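Local coordinates for nuclear hormone receptor HR38 (Drosophila melanogaster, PDB 1PDU), which is an orphan nuclear receptor that mediates an atypical ecdysteroid signalling pathway in the fruit fly, at residues L181-V185 with Y197-L202. Sequence-based numbering, arbitrary orientation.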
loop_
_atom_site.group_PDB
_atom_site.type_symbol
_atom_site.label_atom_id
_atom_site.label_comp_id
_atom_site.label_asym_id
_atom_site.label_seq_id
_atom_site.Cartn_x
_atom_site.Cartn_y
_atom_site.Cartn_z
ATOM N N LEU A 181 -1.821 18.138 0.586
ATOM C CA LEU A 181 -2.251 17.589 -0.691
ATOM C C LEU A 181 -3.094 18.638 -1.417
ATOM O O LEU A 181 -2.983 18.819 -2.631
ATOM C CB LEU A 181 -3.076 16.321 -0.487
ATOM C CG LEU A 181 -3.591 15.696 -1.784
ATOM C CD1 LEU A 181 -2.404 15.245 -2.619
ATOM C CD2 LEU A 181 -4.509 14.523 -1.477
ATOM N N ARG A 182 -3.943 19.323 -0.660
ATOM C CA ARG A 182 -4.796 20.358 -1.217
ATOM C C ARG A 182 -3.948 21.456 -1.868
ATOM O O ARG A 182 -4.157 21.786 -3.037
ATOM C CB ARG A 182 -5.671 20.969 -0.125
ATOM C CG ARG A 182 -6.619 22.049 -0.635
ATOM C CD ARG A 182 -7.997 21.490 -0.930
ATOM N NE ARG A 182 -8.659 21.037 0.295
ATOM C CZ ARG A 182 -9.868 20.482 0.330
ATOM N NH1 ARG A 182 -10.554 20.311 -0.793
ATOM N NH2 ARG A 182 -10.390 20.099 1.487
ATOM N N ASP A 183 -2.997 22.016 -1.117
ATOM C CA ASP A 183 -2.130 23.068 -1.652
ATOM C C ASP A 183 -1.430 22.621 -2.937
ATOM O O ASP A 183 -1.438 23.335 -3.947
ATOM C CB ASP A 183 -1.071 23.482 -0.624
ATOM C CG ASP A 183 -1.681 24.074 0.639
ATOM O OD1 ASP A 183 -2.801 24.626 0.559
ATOM O OD2 ASP A 183 -1.039 24.001 1.711
ATOM N N HIS A 184 -0.837 21.432 -2.902
ATOM C CA HIS A 184 -0.134 20.904 -4.064
ATOM C C HIS A 184 -1.033 20.786 -5.294
ATOM O O HIS A 184 -0.628 21.140 -6.401
ATOM C CB HIS A 184 0.459 19.531 -3.741
ATOM C CG HIS A 184 1.183 18.907 -4.890
ATOM N ND1 HIS A 184 2.411 19.357 -5.327
ATOM C CD2 HIS A 184 0.833 17.903 -5.725
ATOM C CE1 HIS A 184 2.784 18.658 -6.382
ATOM N NE2 HIS A 184 1.844 17.769 -6.646
ATOM N N VAL A 185 -2.249 20.285 -5.104
ATOM C CA VAL A 185 -3.175 20.114 -6.226
ATOM C C VAL A 185 -3.642 21.438 -6.827
ATOM O O VAL A 185 -3.736 21.575 -8.049
ATOM C CB VAL A 185 -4.406 19.287 -5.803
ATOM C CG1 VAL A 185 -5.437 19.266 -6.917
ATOM C CG2 VAL A 185 -3.971 17.882 -5.467
ATOM N N TYR A 197 -10.333 17.299 -9.711
ATOM C CA TYR A 197 -9.300 16.296 -9.572
ATOM C C TYR A 197 -9.125 15.873 -8.122
ATOM O O TYR A 197 -9.076 14.684 -7.804
ATOM C CB TYR A 197 -8.000 16.868 -10.118
ATOM C CG TYR A 197 -6.817 15.958 -9.995
ATOM C CD1 TYR A 197 -5.971 16.029 -8.892
ATOM C CD2 TYR A 197 -6.528 15.034 -10.993
ATOM C CE1 TYR A 197 -4.867 15.208 -8.792
ATOM C CE2 TYR A 197 -5.422 14.204 -10.899
ATOM C CZ TYR A 197 -4.599 14.301 -9.797
ATOM O OH TYR A 197 -3.499 13.493 -9.713
ATOM N N PHE A 198 -9.043 16.857 -7.239
ATOM C CA PHE A 198 -8.866 16.591 -5.826
ATOM C C PHE A 198 -9.855 15.552 -5.304
ATOM O O PHE A 198 -9.446 14.552 -4.711
ATOM C CB PHE A 198 -9.010 17.876 -5.020
ATOM C CG PHE A 198 -8.667 17.709 -3.577
ATOM C CD1 PHE A 198 -7.355 17.484 -3.191
ATOM C CD2 PHE A 198 -9.657 17.736 -2.606
ATOM C CE1 PHE A 198 -7.032 17.288 -1.863
ATOM C CE2 PHE A 198 -9.344 17.540 -1.270
ATOM C CZ PHE A 198 -8.026 17.315 -0.897
ATOM N N SER A 199 -11.149 15.790 -5.525
ATOM C CA SER A 199 -12.198 14.877 -5.064
ATOM C C SER A 199 -12.028 13.484 -5.643
ATOM O O SER A 199 -12.254 12.488 -4.957
ATOM C CB SER A 199 -13.576 15.422 -5.431
ATOM N N ARG A 200 -11.641 13.416 -6.912
ATOM C CA ARG A 200 -11.441 12.142 -7.578
ATOM C C ARG A 200 -10.246 11.417 -6.965
ATOM O O ARG A 200 -10.199 10.186 -6.926
ATOM C CB ARG A 200 -11.220 12.372 -9.072
ATOM C CG ARG A 200 -12.474 12.845 -9.796
ATOM C CD ARG A 200 -12.176 13.351 -11.192
ATOM N NE ARG A 200 -11.611 12.320 -12.055
ATOM C CZ ARG A 200 -11.183 12.546 -13.294
ATOM N NH1 ARG A 200 -11.256 13.771 -13.807
ATOM N NH2 ARG A 200 -10.684 11.554 -14.021
ATOM N N LEU A 201 -9.289 12.198 -6.475
ATOM C CA LEU A 201 -8.094 11.651 -5.857
ATOM C C LEU A 201 -8.465 10.926 -4.571
ATOM O O LEU A 201 -8.247 9.725 -4.444
ATOM C CB LEU A 201 -7.100 12.775 -5.557
ATOM C CG LEU A 201 -5.654 12.380 -5.243
ATOM C CD1 LEU A 201 -5.102 11.500 -6.357
ATOM C CD2 LEU A 201 -4.814 13.640 -5.094
ATOM N N LEU A 202 -9.033 11.661 -3.621
ATOM C CA LEU A 202 -9.432 11.078 -2.346
ATOM C C LEU A 202 -10.436 9.943 -2.525
ATOM O O LEU A 202 -10.493 9.016 -1.706
ATOM C CB LEU A 202 -10.028 12.156 -1.446
ATOM C CG LEU A 202 -9.064 13.289 -1.088
ATOM C CD1 LEU A 202 -9.744 14.238 -0.102
ATOM C CD2 LEU A 202 -7.798 12.715 -0.474
#
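Residues 181-185, near the C-terminal end of helix 167-187, face the short helix 197-202 at an axis separation of 10.8 Å and run closer to antiparallel than parallel (137°), with Val185 and Phe198 nearest in the backbone. Phe198 makes the largest single contribution to the interface, its CG anti to the backbone N (chi1 -173°), which sends the ring across toward helix 167-187. Arg182 bends over one ring face: its CD stands 4.2 Å from the Phe198 ring centroid in a CH-pi contact, almost straight above the ring centre. Its guanidinium passes over the CE2 side, tilted 32° from the ring plane. Leu202 of the same short helix backs the opposite face. Val185 CG2 meets the ring edge, 4.1 Å from Phe198 CD1. The pairing belongs to the mainly helical ligand-binding domain of nuclear receptors, where a short connection that includes helix 189-192 links the two segments and helix 146-157 adds Cys151, Leu152 and Leu155 to the leucine cluster. There Leu181 CD2 meets Leu201 CD2 tip to tip at 3.7 Å and also touches Leu202 CD2. Beside this cluster Val185 CG1 lies 3.8 Å from Tyr197 CD1, and the tyrosine hydroxyl is hydrogen-bonded to the carbonyl oxygen of Glu143.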